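Local coordinates for putative L-alanine-DL-glutamate epimerase (Burkholderia xenovorans, PDB 3GO2), which binds magnesium and probably acts as a racemase or epimerase of the mandelate racemase/muconate lactonizing enzyme type, at residues 160-166 against 214-220; 240-244 against 339-343. One frame throughout, in Å; residues are numbered along the deposited sequence.

Interaction 1. Residues 160-166 against 214-220; sequences RAIKTNI and VEILLDL. With MG (magnesium ion), chain B.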
loop_
_atom_site.group_PDB
_atom_site.type_symbol
_atom_site.label_atom_id
_atom_site.label_comp_id
_atom_site.label_asym_id
_atom_site.label_seq_id
_atom_site.Cartn_x
_atom_site.Cartn_y
_atom_site.Cartn_z
ATOM N N ARG A 160 -19.885 -11.943 -35.882
ATOM C CA ARG A 160 -20.427 -10.963 -34.957
ATOM C C ARG A 160 -19.380 -9.978 -34.475
ATOM O O ARG A 160 -19.732 -9.006 -33.790
ATOM C CB ARG A 160 -20.987 -11.666 -33.739
ATOM C CG ARG A 160 -22.075 -12.690 -34.054
ATOM C CD ARG A 160 -22.316 -13.580 -32.870
ATOM N NE ARG A 160 -23.306 -14.613 -33.177
ATOM C CZ ARG A 160 -23.820 -15.457 -32.284
ATOM N NH1 ARG A 160 -23.442 -15.422 -30.999
ATOM N NH2 ARG A 160 -24.717 -16.351 -32.686
ATOM N N ALA A 161 -18.118 -10.265 -34.787
ATOM C CA ALA A 161 -16.976 -9.446 -34.346
ATOM C C ALA A 161 -15.770 -9.662 -35.242
ATOM O O ALA A 161 -15.574 -10.755 -35.770
ATOM C CB ALA A 161 -16.630 -9.744 -32.901
ATOM N N ILE A 162 -14.981 -8.606 -35.435
ATOM C CA ILE A 162 -13.748 -8.657 -36.215
ATOM C C ILE A 162 -12.650 -7.914 -35.463
ATOM O O ILE A 162 -12.955 -6.995 -34.701
ATOM C CB ILE A 162 -13.923 -8.007 -37.638
ATOM C CG1 ILE A 162 -14.354 -6.553 -37.539
ATOM C CG2 ILE A 162 -14.941 -8.803 -38.454
ATOM C CD1 ILE A 162 -14.590 -5.889 -38.907
ATOM N N LYS A 163 -11.393 -8.309 -35.684
ATOM C CA LYS A 163 -10.255 -7.629 -35.093
ATOM C C LYS A 163 -9.283 -7.130 -36.128
ATOM O O LYS A 163 -8.894 -7.876 -37.008
ATOM C CB LYS A 163 -9.525 -8.534 -34.121
ATOM C CG LYS A 163 -8.528 -7.774 -33.245
ATOM C CD LYS A 163 -7.968 -8.586 -32.054
ATOM C CE LYS A 163 -6.846 -9.556 -32.413
ATOM N NZ LYS A 163 -6.394 -10.380 -31.230
ATOM N N THR A 164 -8.881 -5.870 -36.008
ATOM C CA THR A 164 -7.861 -5.303 -36.883
ATOM C C THR A 164 -6.640 -4.846 -36.073
ATOM O O THR A 164 -6.622 -4.933 -34.843
ATOM C CB THR A 164 -8.420 -4.119 -37.734
ATOM O OG1 THR A 164 -7.495 -3.824 -38.784
ATOM C CG2 THR A 164 -8.727 -2.866 -36.868
ATOM N N ASN A 165 -5.641 -4.351 -36.787
ATOM C CA ASN A 165 -4.380 -3.869 -36.201
ATOM C C ASN A 165 -4.165 -2.417 -36.671
ATOM O O ASN A 165 -5.142 -1.713 -36.969
ATOM C CB ASN A 165 -3.241 -4.785 -36.602
ATOM C CG ASN A 165 -3.421 -6.212 -36.100
ATOM O OD1 ASN A 165 -2.826 -6.614 -35.068
ATOM N ND2 ASN A 165 -4.226 -6.984 -36.800
ATOM N N ILE A 166 -2.925 -1.956 -36.706
ATOM C CA ILE A 166 -2.624 -0.557 -37.037
ATOM C C ILE A 166 -2.093 -0.462 -38.471
ATOM O O ILE A 166 -1.092 -1.117 -38.816
ATOM C CB ILE A 166 -1.578 0.068 -36.089
ATOM C CG1 ILE A 166 -1.894 -0.246 -34.621
ATOM C CG2 ILE A 166 -1.487 1.615 -36.323
ATOM C CD1 ILE A 166 -0.776 0.155 -33.653
ATOM N N VAL A 214 -21.941 -5.359 -35.863
ATOM C CA VAL A 214 -20.759 -6.195 -35.850
ATOM C C VAL A 214 -19.768 -5.460 -34.960
ATOM O O VAL A 214 -19.543 -4.266 -35.127
ATOM C CB VAL A 214 -20.192 -6.391 -37.264
ATOM C CG1 VAL A 214 -18.778 -6.979 -37.210
ATOM C CG2 VAL A 214 -21.117 -7.298 -38.052
ATOM N N GLU A 215 -19.209 -6.167 -33.985
ATOM C CA GLU A 215 -18.279 -5.538 -33.027
ATOM C C GLU A 215 -16.883 -5.443 -33.624
ATOM O O GLU A 215 -16.481 -6.304 -34.393
ATOM C CB GLU A 215 -18.231 -6.371 -31.758
ATOM C CG GLU A 215 -19.519 -6.361 -30.986
ATOM C CD GLU A 215 -19.565 -5.288 -29.946
ATOM O OE1 GLU A 215 -18.603 -4.501 -29.844
ATOM O OE2 GLU A 215 -20.560 -5.247 -29.212
ATOM N N ILE A 216 -16.144 -4.388 -33.277
ATOM C CA ILE A 216 -14.791 -4.187 -33.782
ATOM C C ILE A 216 -13.820 -4.215 -32.596
ATOM O O ILE A 216 -14.016 -3.502 -31.612
ATOM C CB ILE A 216 -14.679 -2.846 -34.542
ATOM C CG1 ILE A 216 -15.508 -2.924 -35.842
ATOM C CG2 ILE A 216 -13.236 -2.518 -34.883
ATOM C CD1 ILE A 216 -15.603 -1.613 -36.589
ATOM N N LEU A 217 -12.815 -5.076 -32.702
ATOM C CA LEU A 217 -11.713 -5.189 -31.750
ATOM C C LEU A 217 -10.491 -4.540 -32.390
ATOM O O LEU A 217 -10.281 -4.653 -33.609
ATOM C CB LEU A 217 -11.402 -6.665 -31.445
ATOM C CG LEU A 217 -12.430 -7.483 -30.659
ATOM C CD1 LEU A 217 -13.818 -7.679 -31.401
ATOM C CD2 LEU A 217 -11.786 -8.822 -30.372
ATOM N N LEU A 218 -9.661 -3.892 -31.570
ATOM C CA LEU A 218 -8.455 -3.224 -32.032
ATOM C C LEU A 218 -7.252 -3.798 -31.283
ATOM O O LEU A 218 -7.204 -3.736 -30.067
ATOM C CB LEU A 218 -8.523 -1.722 -31.813
ATOM C CG LEU A 218 -7.277 -0.908 -32.186
ATOM C CD1 LEU A 218 -6.907 -1.050 -33.691
ATOM C CD2 LEU A 218 -7.483 0.574 -31.818
ATOM N N ASP A 219 -6.306 -4.357 -32.011
ATOM C CA ASP A 219 -5.091 -4.908 -31.397
ATOM C C ASP A 219 -3.929 -3.975 -31.683
ATOM O O ASP A 219 -3.534 -3.744 -32.850
ATOM C CB ASP A 219 -4.838 -6.305 -31.968
ATOM C CG ASP A 219 -3.805 -7.108 -31.207
ATOM O OD1 ASP A 219 -3.138 -6.568 -30.293
ATOM O OD2 ASP A 219 -3.644 -8.304 -31.568
ATOM N N LEU A 220 -3.349 -3.473 -30.598
ATOM C CA LEU A 220 -2.168 -2.636 -30.651
ATOM C C LEU A 220 -0.862 -3.364 -30.364
ATOM O O LEU A 220 0.214 -2.764 -30.460
ATOM C CB LEU A 220 -2.335 -1.478 -29.677
ATOM C CG LEU A 220 -3.600 -0.665 -29.854
ATOM C CD1 LEU A 220 -3.695 0.420 -28.727
ATOM C CD2 LEU A 220 -3.660 -0.034 -31.271
HETATM MG MG MG B . -2.903 -10.134 -30.391
HETATM O O HOH W 1 -3.570 -9.368 -33.986
HETATM O O HOH W 2 -2.087 -8.551 -28.807
HETATM O O HOH W 3 -1.514 -10.496 -31.457
#
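Lys163 and Asp219 meet at the metal end of two neighbouring parallel strands, whose backbones account for most of the polar bonding. Arg160 O accepts from Glu215 N, and Glu215 O accepts from Ile162 N at 2.9 Å. The same zigzag carries on through Leu217 N to Ile162 O and Thr164 N to Leu217 O, until Asp219 N reaches Thr164 O at 2.9 Å. Beside these bonds, Ile162 CG1 rests on Ile216 CG1 (4.2 Å), the two side chains running abreast on the face packed by helix 193-210. That helix lies on the connection between the strands, so this is a beta-alpha-beta crossover of the enolase-superfamily barrel. The opposite face, with Ala161, Lys163 and Leu217, turns to the barrel interior. There Lys163 CG lies against Leu217 CB at 3.6 Å; the chain then bends at its third torsion (80°), carrying CE and NZ across to Asp219 OD2. The bond from Lys163 NZ to Asp219 OD2 is weak, at 3.5 Å; Glu245 and Tyr122 are the stronger partners of that amine. Asp219 OD2 binds magnesium at 2.3 Å, with Glu269 as another ligand. OD1 accepts from Asn221 N, and a magnesium-bound water 2.7 Å from Asp219 OD1 can donate to it. A second water lies within bonding distance of both Asp219 OD2 and Asn165 OD1, though it may not donate to both; Asn165 ND2 bonds to Thr128. Beside the metal, Lys163 binds 2-oxoglutarate and Asn165 fumarate, neither present in this chain. Thr164 OG1, on the helix-covered face, bonds to His202.

Interaction 2. Residues 240-244 against 339-343; sequences DLFWV and LRIME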
loop_
_atom_site.group_PDB
_atom_site.type_symbol
_atom_site.label_atom_id
_atom_site.label_comp_id
_atom_site.label_asym_id
_atom_site.label_seq_id
_atom_site.Cartn_x
_atom_site.Cartn_y
_atom_site.Cartn_z
ATOM N N ASP A 240 -16.961 2.940 -30.824
ATOM C CA ASP A 240 -17.451 1.760 -30.141
ATOM C C ASP A 240 -16.492 0.590 -30.377
ATOM O O ASP A 240 -16.463 0.037 -31.467
ATOM C CB ASP A 240 -18.840 1.409 -30.657
ATOM C CG ASP A 240 -19.416 0.171 -30.013
ATOM O OD1 ASP A 240 -19.084 -0.129 -28.846
ATOM O OD2 ASP A 240 -20.245 -0.481 -30.689
ATOM N N LEU A 241 -15.665 0.255 -29.381
ATOM C CA LEU A 241 -14.717 -0.861 -29.516
ATOM C C LEU A 241 -14.974 -1.946 -28.476
ATOM O O LEU A 241 -15.083 -1.672 -27.276
ATOM C CB LEU A 241 -13.267 -0.380 -29.376
ATOM C CG LEU A 241 -12.836 0.686 -30.390
ATOM C CD1 LEU A 241 -11.498 1.334 -30.063
ATOM C CD2 LEU A 241 -12.792 0.044 -31.773
ATOM N N PHE A 242 -15.024 -3.181 -28.946
ATOM C CA PHE A 242 -15.267 -4.357 -28.110
ATOM C C PHE A 242 -14.134 -4.514 -27.113
ATOM O O PHE A 242 -14.346 -4.773 -25.934
ATOM C CB PHE A 242 -15.358 -5.562 -29.035
ATOM C CG PHE A 242 -15.603 -6.876 -28.363
ATOM C CD1 PHE A 242 -16.863 -7.459 -28.389
ATOM C CD2 PHE A 242 -14.564 -7.597 -27.801
ATOM C CE1 PHE A 242 -17.057 -8.707 -27.836
ATOM C CE2 PHE A 242 -14.781 -8.834 -27.218
ATOM C CZ PHE A 242 -16.018 -9.398 -27.257
ATOM N N TRP A 243 -12.915 -4.322 -27.604
ATOM C CA TRP A 243 -11.762 -4.189 -26.757
ATOM C C TRP A 243 -10.632 -3.478 -27.493
ATOM O O TRP A 243 -10.591 -3.449 -28.735
ATOM C CB TRP A 243 -11.320 -5.529 -26.142
ATOM C CG TRP A 243 -10.543 -6.541 -26.953
ATOM C CD1 TRP A 243 -9.541 -6.312 -27.865
ATOM C CD2 TRP A 243 -10.642 -7.955 -26.812
ATOM N NE1 TRP A 243 -9.036 -7.502 -28.323
ATOM C CE2 TRP A 243 -9.681 -8.532 -27.677
ATOM C CE3 TRP A 243 -11.434 -8.805 -26.010
ATOM C CZ2 TRP A 243 -9.518 -9.907 -27.787
ATOM C CZ3 TRP A 243 -11.272 -10.161 -26.122
ATOM C CH2 TRP A 243 -10.315 -10.712 -27.009
ATOM N N VAL A 244 -9.695 -2.950 -26.706
ATOM C CA VAL A 244 -8.406 -2.490 -27.213
ATOM C C VAL A 244 -7.359 -3.364 -26.516
ATOM O O VAL A 244 -7.290 -3.450 -25.291
ATOM C CB VAL A 244 -8.130 -1.022 -26.913
ATOM C CG1 VAL A 244 -6.740 -0.631 -27.419
ATOM C CG2 VAL A 244 -9.197 -0.157 -27.522
ATOM N N LEU A 339 -15.587 -17.468 -20.170
ATOM C CA LEU A 339 -15.088 -17.317 -21.533
ATOM C C LEU A 339 -15.632 -16.043 -22.171
ATOM O O LEU A 339 -16.853 -15.900 -22.363
ATOM C CB LEU A 339 -15.475 -18.524 -22.394
ATOM C CG LEU A 339 -15.080 -18.475 -23.871
ATOM C CD1 LEU A 339 -13.572 -18.686 -24.071
ATOM C CD2 LEU A 339 -15.883 -19.523 -24.670
ATOM N N ARG A 340 -14.739 -15.125 -22.530
ATOM C CA ARG A 340 -15.164 -13.874 -23.158
ATOM C C ARG A 340 -15.670 -14.068 -24.585
ATOM O O ARG A 340 -16.763 -13.576 -24.956
ATOM C CB ARG A 340 -14.010 -12.836 -23.202
ATOM C CG ARG A 340 -14.457 -11.491 -23.805
ATOM C CD ARG A 340 -15.485 -10.849 -22.912
ATOM N NE ARG A 340 -16.112 -9.652 -23.447
ATOM C CZ ARG A 340 -17.229 -9.632 -24.176
ATOM N NH1 ARG A 340 -17.824 -10.757 -24.559
ATOM N NH2 ARG A 340 -17.736 -8.475 -24.558
ATOM N N ILE A 341 -14.840 -14.746 -25.372
ATOM C CA ILE A 341 -14.987 -14.924 -26.828
ATOM C C ILE A 341 -13.779 -15.748 -27.277
ATOM O O ILE A 341 -12.824 -15.877 -26.511
ATOM C CB ILE A 341 -15.009 -13.569 -27.560
ATOM C CG1 ILE A 341 -15.483 -13.715 -28.999
ATOM C CG2 ILE A 341 -13.638 -12.887 -27.545
ATOM C CD1 ILE A 341 -15.943 -12.371 -29.597
ATOM N N MET A 342 -13.808 -16.310 -28.493
ATOM C CA MET A 342 -12.655 -17.048 -29.046
ATOM C C MET A 342 -12.175 -16.436 -30.366
ATOM O O MET A 342 -12.948 -16.184 -31.282
ATOM C CB MET A 342 -12.940 -18.554 -29.243
ATOM C CG MET A 342 -11.781 -19.353 -29.918
ATOM S SD MET A 342 -12.044 -21.149 -29.735
ATOM C CE MET A 342 -11.103 -21.666 -31.222
ATOM N N GLU A 343 -10.881 -16.178 -30.436
ATOM C CA GLU A 343 -10.241 -15.737 -31.663
ATOM C C GLU A 343 -10.192 -16.834 -32.706
ATOM O O GLU A 343 -9.922 -17.964 -32.389
ATOM C CB GLU A 343 -8.784 -15.345 -31.343
ATOM C CG GLU A 343 -8.039 -14.753 -32.539
ATOM C CD GLU A 343 -6.625 -14.326 -32.209
ATOM O OE1 GLU A 343 -6.066 -14.820 -31.199
ATOM O OE2 GLU A 343 -6.082 -13.492 -32.969
HETATM O O HOH W 4 -16.263 -5.948 -24.376
#
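Phe242 and Ile341 have the nearest alpha carbons of the two segments, yet CA and CA are still 10.6 Å apart and no backbone hydrogen bond joins the chains. Each segment has one residue with helical backbone angles, Phe242 and Arg340, followed by an extended one. As a result two consecutive side chains from each segment, Phe242 with Trp243 and Arg340 with Ile341, point toward the other segment. They meet near the N-terminal ends of strands 243-245 and 342-344, which are not neighbours in a sheet. Phe242 CZ sits over the middle of one face of the Arg340 guanidinium, with 3.3 Å between Phe242 CZ and Arg340 CZ. The two planes are tilted by 31°, so the groups overlap without stacking flat. With Arg340 CG anti to the backbone N (-178°), that carbon lies at the edge of the indole, 4.2 Å from Trp243 CZ3; a bend at the second torsion (65°) then turns CD and the rest of the chain off that line. Ile341 fills in with both branches: CD1 touches Phe242 CZ at 3.8 Å, and CG2 touches Trp243 CZ3 at 3.9 Å. One water ties the sides together, donating to Phe242 O (2.7 Å) and accepting from Arg340 NH2 (2.9 Å). Arg340 NE goes to Glu227 of the second subunit in a salt bridge. That carboxylate probably offsets the charge of the buried guanidinium, while the ring covers one face and the water takes an edge N-H, and the packing becomes continuous with the subunit interface.

Overall arrangement
Both contacts are buried and lie in the same barrel domain, their centres about 8 Å apart. Interaction 1 joins adjacent strands, so backbone hydrogen bonds dominate it, and Lys163, Asn165 and Asp219 gather at the metal site. Interaction 2 spans strands that are not neighbours, and its chemistry is aromatic, aliphatic and guanidinium. They share a boundary: strand 215-219 pairs with 243-245, with Leu218 N to Trp243 O and Ile216 O to Phe242 N as probable hydrogen bonds, and Leu217 packs on the Trp243 indole. The second subunit touches both, but meets interaction 1 through a weak, long ion pair at Glu215.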